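Local coordinates for protein thermostable monoacylglycerol lipase (Bacillus, PDB 4LHE) that probably hydrolyses monoacylglycerols to a fatty acid and glycerol, as a thermostable lipase of the alpha/beta hydrolase fold, seen here in its closed form, at residues E12-E17 and P38-Y43; V23-G28 and H34-L39. All coordinates share one frame; numbering follows the deposited sequence.

Contact 1: residues E12-E17 and P38-Y43; sequences EPFYAE and PLAEAY
Phe14 reaches from strand 14-16 to helix 37-45 and is the one residue of 12-17 that touches 38-43. Its CB points toward the helix. With CG anti to the backbone N (chi1 170°), the ring extends away from the strand, and its CD2-CE2 side meets the helix at Ala40 and Glu41. The tight part lies at the inner side of that ring, where Phe14 CD2 sits 3.6 Å from Ala40 CB. The neighbouring carbon, Phe14 CE2, is 3.9 Å from both Ala40 CB and Ala40 O. The methyl approaches the ring obliquely, and its small size lets the aromatic group come down onto the helix backbone.

On the outer side the packing is looser. Phe14 CE2 lies 4.1 Å from Glu41 N, approaching obliquely, and of the Glu41 side chain it is CG that comes near the ring, over one face and displaced toward the rim, 4.3 Å from Phe14 CZ. Beyond CG the chain leads away from the ring, and Glu41 is exposed to solvent.

The setting is an edge of the central sheet: strand 14-16 is outermost and pairs antiparallel with strand 49-52. Val50 of that strand touches the side chains of both Phe14 and Ala40, so strand 49-52 joins the two.

No hydrogen bond joins the two segments, and only 117 Å² of surface is buried between them. The chemistry is therefore that of dispersion and shape: the helix is packed against by one aromatic ring, while backbone hydrogen bonds of Phe14 and Ala16 pair the strand with 49-52.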
loop_
_atom_site.group_PDB
_atom_site.type_symbol
_atom_site.label_atom_id
_atom_site.label_comp_id
_atom_site.label_asym_id
_atom_site.label_seq_id
_atom_site.Cartn_x
_atom_site.Cartn_y
_atom_site.Cartn_z
ATOM N N GLU A 12 9.633 -3.528 -11.733
ATOM C CA GLU A 12 10.488 -2.346 -11.679
ATOM C C GLU A 12 9.717 -1.148 -11.123
ATOM O O GLU A 12 8.516 -0.981 -11.395
ATOM C CB GLU A 12 11.026 -2.000 -13.077
ATOM C CG GLU A 12 11.788 -3.131 -13.776
ATOM C CD GLU A 12 10.862 -4.108 -14.496
ATOM O OE1 GLU A 12 9.625 -3.943 -14.403
ATOM O OE2 GLU A 12 11.374 -5.041 -15.156
ATOM N N PRO A 13 10.399 -0.302 -10.342
ATOM C CA PRO A 13 9.764 0.954 -9.915
ATOM C C PRO A 13 9.464 1.888 -11.100
ATOM O O PRO A 13 9.941 1.651 -12.209
ATOM C CB PRO A 13 10.810 1.571 -8.978
ATOM C CG PRO A 13 12.126 0.984 -9.445
ATOM C CD PRO A 13 11.788 -0.425 -9.852
ATOM N N PHE A 14 8.676 2.935 -10.856
ATOM C CA PHE A 14 8.235 3.838 -11.908
ATOM C C PHE A 14 8.295 5.266 -11.387
ATOM O O PHE A 14 7.679 5.591 -10.369
ATOM C CB PHE A 14 6.814 3.463 -12.379
ATOM C CG PHE A 14 6.179 4.481 -13.296
ATOM C CD1 PHE A 14 6.661 4.685 -14.579
ATOM C CD2 PHE A 14 5.088 5.223 -12.877
ATOM C CE1 PHE A 14 6.068 5.623 -15.417
ATOM C CE2 PHE A 14 4.500 6.161 -13.711
ATOM C CZ PHE A 14 4.989 6.359 -14.978
ATOM N N TYR A 15 9.065 6.109 -12.079
ATOM C CA TYR A 15 9.148 7.531 -11.757
ATOM C C TYR A 15 8.754 8.375 -12.970
ATOM O O TYR A 15 9.102 8.037 -14.106
ATOM C CB TYR A 15 10.574 7.906 -11.325
ATOM C CG TYR A 15 11.103 7.077 -10.172
ATOM C CD1 TYR A 15 11.005 7.538 -8.862
ATOM C CD2 TYR A 15 11.692 5.835 -10.392
ATOM C CE1 TYR A 15 11.483 6.792 -7.801
ATOM C CE2 TYR A 15 12.173 5.077 -9.332
ATOM C CZ TYR A 15 12.057 5.562 -8.041
ATOM O OH TYR A 15 12.535 4.826 -6.982
ATOM N N ALA A 16 8.028 9.467 -12.729
ATOM C CA ALA A 16 7.691 10.406 -13.798
ATOM C C ALA A 16 7.532 11.807 -13.256
ATOM O O ALA A 16 6.755 12.036 -12.314
ATOM C CB ALA A 16 6.437 9.979 -14.550
ATOM N N GLU A 17 8.264 12.741 -13.861
ATOM C CA GLU A 17 8.258 14.138 -13.447
ATOM C C GLU A 17 7.496 15.138 -14.293
ATOM O O GLU A 17 7.984 15.596 -15.327
ATOM C CB GLU A 17 9.669 14.718 -13.485
ATOM C CG GLU A 17 10.672 13.939 -12.679
ATOM C CD GLU A 17 11.809 14.821 -12.193
ATOM O OE1 GLU A 17 11.643 16.064 -12.204
ATOM O OE2 GLU A 17 12.856 14.268 -11.797
ATOM N N PRO A 38 -0.980 0.616 -12.860
ATOM C CA PRO A 38 -1.998 1.274 -13.694
ATOM C C PRO A 38 -2.468 2.590 -13.096
ATOM O O PRO A 38 -2.791 3.516 -13.841
ATOM C CB PRO A 38 -3.147 0.266 -13.717
ATOM C CG PRO A 38 -2.472 -1.047 -13.573
ATOM C CD PRO A 38 -1.309 -0.795 -12.610
ATOM N N LEU A 39 -2.511 2.675 -11.770
ATOM C CA LEU A 39 -2.794 3.944 -11.114
ATOM C C LEU A 39 -1.705 4.970 -11.423
ATOM O O LEU A 39 -2.001 6.096 -11.840
ATOM C CB LEU A 39 -2.917 3.755 -9.583
ATOM C CG LEU A 39 -4.259 3.289 -9.029
ATOM C CD1 LEU A 39 -4.666 1.962 -9.599
ATOM C CD2 LEU A 39 -4.193 3.193 -7.496
ATOM N N ALA A 40 -0.446 4.581 -11.213
ATOM C CA ALA A 40 0.681 5.492 -11.409
ATOM C C ALA A 40 0.695 6.078 -12.827
ATOM O O ALA A 40 0.887 7.297 -13.012
ATOM C CB ALA A 40 1.973 4.766 -11.128
ATOM N N GLU A 41 0.482 5.216 -13.819
ATOM C CA GLU A 41 0.445 5.646 -15.212
ATOM C C GLU A 41 -0.705 6.605 -15.518
ATOM O O GLU A 41 -0.492 7.636 -16.166
ATOM C CB GLU A 41 0.469 4.443 -16.175
ATOM C CG GLU A 41 1.814 3.684 -16.148
ATOM C CD GLU A 41 1.849 2.466 -17.068
ATOM O OE1 GLU A 41 0.891 2.263 -17.845
ATOM O OE2 GLU A 41 2.852 1.711 -17.030
ATOM N N ALA A 42 -1.910 6.282 -15.046
ATOM C CA ALA A 42 -3.050 7.208 -15.141
ATOM C C ALA A 42 -2.846 8.571 -14.451
ATOM O O ALA A 42 -3.292 9.598 -14.982
ATOM C CB ALA A 42 -4.322 6.551 -14.644
ATOM N N TYR A 43 -2.190 8.601 -13.287
ATOM C CA TYR A 43 -1.966 9.886 -12.600
ATOM C C TYR A 43 -0.888 10.723 -13.310
ATOM O O TYR A 43 -0.979 11.954 -13.372
ATOM C CB TYR A 43 -1.624 9.693 -11.109
ATOM C CG TYR A 43 -2.644 8.874 -10.318
ATOM C CD1 TYR A 43 -3.971 8.778 -10.725
ATOM C CD2 TYR A 43 -2.261 8.183 -9.177
ATOM C CE1 TYR A 43 -4.895 8.018 -9.999
ATOM C CE2 TYR A 43 -3.167 7.431 -8.457
ATOM C CZ TYR A 43 -4.479 7.346 -8.873
ATOM O OH TYR A 43 -5.369 6.575 -8.141
#

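Contact 2: residues V23-G28 and H34-L39; sequences VLLVHG and HSMRPL
Met36 lies along the backbone of 25-27, its CG 3.7 Å from His27 CA. Bends at chi2 (-61°) and chi3 (-79°) curl the thioether chain back along the strand, bringing Met36 CE to 3.9 Å from Val26 O and 4.0 Å from Leu25 CB. Leu25 supplies the other half of this shell: its CD2 packs 3.6 Å from Leu39 CB, the two leucines crossing obliquely, and also touches the carbonyl oxygen of Met36. With an alanine here, the curled chain would be missing, and a gap would probably open beside His27 CA and Val26 O, leaving Leu25 CB without its methyl neighbour.

Strand 21-26, helix 37-45 and strand 49-52 form a beta-alpha-beta unit of the alpha/beta hydrolase sheet, and the contact sits where the strand gives way to the loop leading into the helix. A His-Gly pair at this strand end is familiar in the family, where the loop beyond it commonly contributes to the oxyanion hole; a similar role is likely here.

Polar links hold this turn. His27 ND1 donates to Gly28 O at 3.1 Å, bent to 142° and tilted from the ring plane but directed at a carbonyl lone pair, while His27 NE2 pairs with Leu55 N, so both ring nitrogens are engaged. A water accepts from Gly28 N at 2.9 Å and bonds Ser35 OG at 3.2 Å, linking the two segments where they make no direct hydrogen bond. Farther out, Thr229 OG1 bonds Ser35 O and its side chain touches Met36, which also rests on Leu96 of strand 90-96.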
loop_
_atom_site.group_PDB
_atom_site.type_symbol
_atom_site.label_atom_id
_atom_site.label_comp_id
_atom_site.label_asym_id
_atom_site.label_seq_id
_atom_site.Cartn_x
_atom_site.Cartn_y
_atom_site.Cartn_z
ATOM N N VAL A 23 2.280 12.325 -6.552
ATOM C CA VAL A 23 1.629 11.179 -5.945
ATOM C C VAL A 23 2.649 10.067 -5.673
ATOM O O VAL A 23 3.326 9.587 -6.592
ATOM C CB VAL A 23 0.477 10.618 -6.809
ATOM C CG1 VAL A 23 -0.260 9.557 -6.027
ATOM C CG2 VAL A 23 -0.500 11.716 -7.194
ATOM N N LEU A 24 2.746 9.671 -4.405
ATOM C CA LEU A 24 3.544 8.512 -3.996
ATOM C C LEU A 24 2.603 7.308 -3.957
ATOM O O LEU A 24 1.547 7.378 -3.307
ATOM C CB LEU A 24 4.097 8.758 -2.587
ATOM C CG LEU A 24 4.981 7.677 -1.980
ATOM C CD1 LEU A 24 6.222 7.562 -2.784
ATOM C CD2 LEU A 24 5.324 8.001 -0.517
ATOM N N LEU A 25 2.962 6.217 -4.639
ATOM C CA LEU A 25 2.132 5.001 -4.608
ATOM C C LEU A 25 2.849 3.821 -3.943
ATOM O O LEU A 25 3.969 3.472 -4.324
ATOM C CB LEU A 25 1.702 4.603 -6.019
ATOM C CG LEU A 25 0.869 5.618 -6.805
ATOM C CD1 LEU A 25 1.771 6.545 -7.599
ATOM C CD2 LEU A 25 -0.093 4.900 -7.745
ATOM N N VAL A 26 2.207 3.207 -2.955
ATOM C CA VAL A 26 2.883 2.192 -2.161
ATOM C C VAL A 26 2.236 0.825 -2.334
ATOM O O VAL A 26 1.082 0.628 -1.933
ATOM C CB VAL A 26 2.925 2.576 -0.674
ATOM C CG1 VAL A 26 3.956 1.713 0.060
ATOM C CG2 VAL A 26 3.287 4.069 -0.508
ATOM N N HIS A 27 2.984 -0.116 -2.918
ATOM C CA HIS A 27 2.472 -1.476 -3.129
ATOM C C HIS A 27 2.434 -2.246 -1.814
ATOM O O HIS A 27 2.887 -1.731 -0.785
ATOM C CB HIS A 27 3.247 -2.234 -4.225
ATOM C CG HIS A 27 4.674 -2.576 -3.877
ATOM N ND1 HIS A 27 5.012 -3.691 -3.135
ATOM C CD2 HIS A 27 5.842 -1.988 -4.222
ATOM C CE1 HIS A 27 6.330 -3.758 -3.027
ATOM N NE2 HIS A 27 6.860 -2.741 -3.677
ATOM N N GLY A 28 1.881 -3.462 -1.839
ATOM C CA GLY A 28 1.639 -4.208 -0.614
ATOM C C GLY A 28 2.704 -5.216 -0.188
ATOM O O GLY A 28 3.764 -5.309 -0.797
ATOM N N HIS A 34 3.951 -3.768 -9.687
ATOM C CA HIS A 34 2.959 -4.150 -10.707
ATOM C C HIS A 34 1.515 -3.824 -10.284
ATOM O O HIS A 34 0.730 -3.289 -11.075
ATOM C CB HIS A 34 3.118 -5.636 -11.074
ATOM C CG HIS A 34 2.141 -6.126 -12.101
ATOM N ND1 HIS A 34 2.195 -5.746 -13.428
ATOM C CD2 HIS A 34 1.094 -6.975 -11.994
ATOM C CE1 HIS A 34 1.225 -6.349 -14.094
ATOM N NE2 HIS A 34 0.537 -7.093 -13.249
ATOM N N SER A 35 1.165 -4.134 -9.036
ATOM C CA SER A 35 -0.188 -3.886 -8.541
ATOM C C SER A 35 -0.578 -2.394 -8.555
ATOM O O SER A 35 -1.776 -2.047 -8.628
ATOM C CB SER A 35 -0.334 -4.454 -7.126
ATOM O OG SER A 35 0.415 -3.670 -6.203
ATOM N N MET A 36 0.413 -1.505 -8.499
ATOM C CA MET A 36 0.120 -0.065 -8.463
ATOM C C MET A 36 0.362 0.666 -9.782
ATOM O O MET A 36 -0.032 1.810 -9.917
ATOM C CB MET A 36 0.911 0.646 -7.349
ATOM C CG MET A 36 0.673 0.108 -5.943
ATOM S SD MET A 36 -1.034 0.259 -5.385
ATOM C CE MET A 36 -1.108 1.991 -4.912
ATOM N N ARG A 37 0.994 0.018 -10.753
ATOM C CA ARG A 37 1.353 0.683 -12.009
ATOM C C ARG A 37 0.192 1.278 -12.834
ATOM O O ARG A 37 0.363 2.329 -13.465
ATOM C CB ARG A 37 2.206 -0.254 -12.892
ATOM C CG ARG A 37 2.724 0.417 -14.175
ATOM C CD ARG A 37 3.625 -0.506 -14.998
ATOM N NE ARG A 37 4.488 -1.292 -14.131
ATOM C CZ ARG A 37 5.714 -0.944 -13.752
ATOM N NH1 ARG A 37 6.252 0.185 -14.190
ATOM N NH2 ARG A 37 6.400 -1.745 -12.925
ATOM N N PRO A 38 -0.980 0.616 -12.860
ATOM C CA PRO A 38 -1.998 1.274 -13.694
ATOM C C PRO A 38 -2.468 2.590 -13.096
ATOM O O PRO A 38 -2.791 3.516 -13.841
ATOM C CB PRO A 38 -3.147 0.266 -13.717
ATOM C CG PRO A 38 -2.472 -1.047 -13.573
ATOM C CD PRO A 38 -1.309 -0.795 -12.610
ATOM N N LEU A 39 -2.511 2.675 -11.770
ATOM C CA LEU A 39 -2.794 3.944 -11.114
ATOM C C LEU A 39 -1.705 4.970 -11.423
ATOM O O LEU A 39 -2.001 6.096 -11.840
ATOM C CB LEU A 39 -2.917 3.755 -9.583
ATOM C CG LEU A 39 -4.259 3.289 -9.029
ATOM C CD1 LEU A 39 -4.666 1.962 -9.599
ATOM C CD2 LEU A 39 -4.193 3.193 -7.496
HETATM O O HOH W 1 0.534 -5.431 -3.514
#

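Both contacts use helix 37-45 and share Pro38 and Leu39, but they join it to different strands of one sheet. Contact 2 is core: all its touching residues are buried, it covers about twice the area of contact 1, and it adds a water bridge to its packing of leucine, methionine and histidine. Contact 1 lies at the sheet's edge, partly open, and rests on an aromatic ring without any polar link of its own. Their centres are about 7 Å apart and they interlock: Leu25 CD2 packs 3.5 Å from Ala40 N, while Arg37 NH2 probably hydrogen-bonds Glu12 O at 2.7 Å, giving the residue two places before the edge strand a polar tie to the helix start.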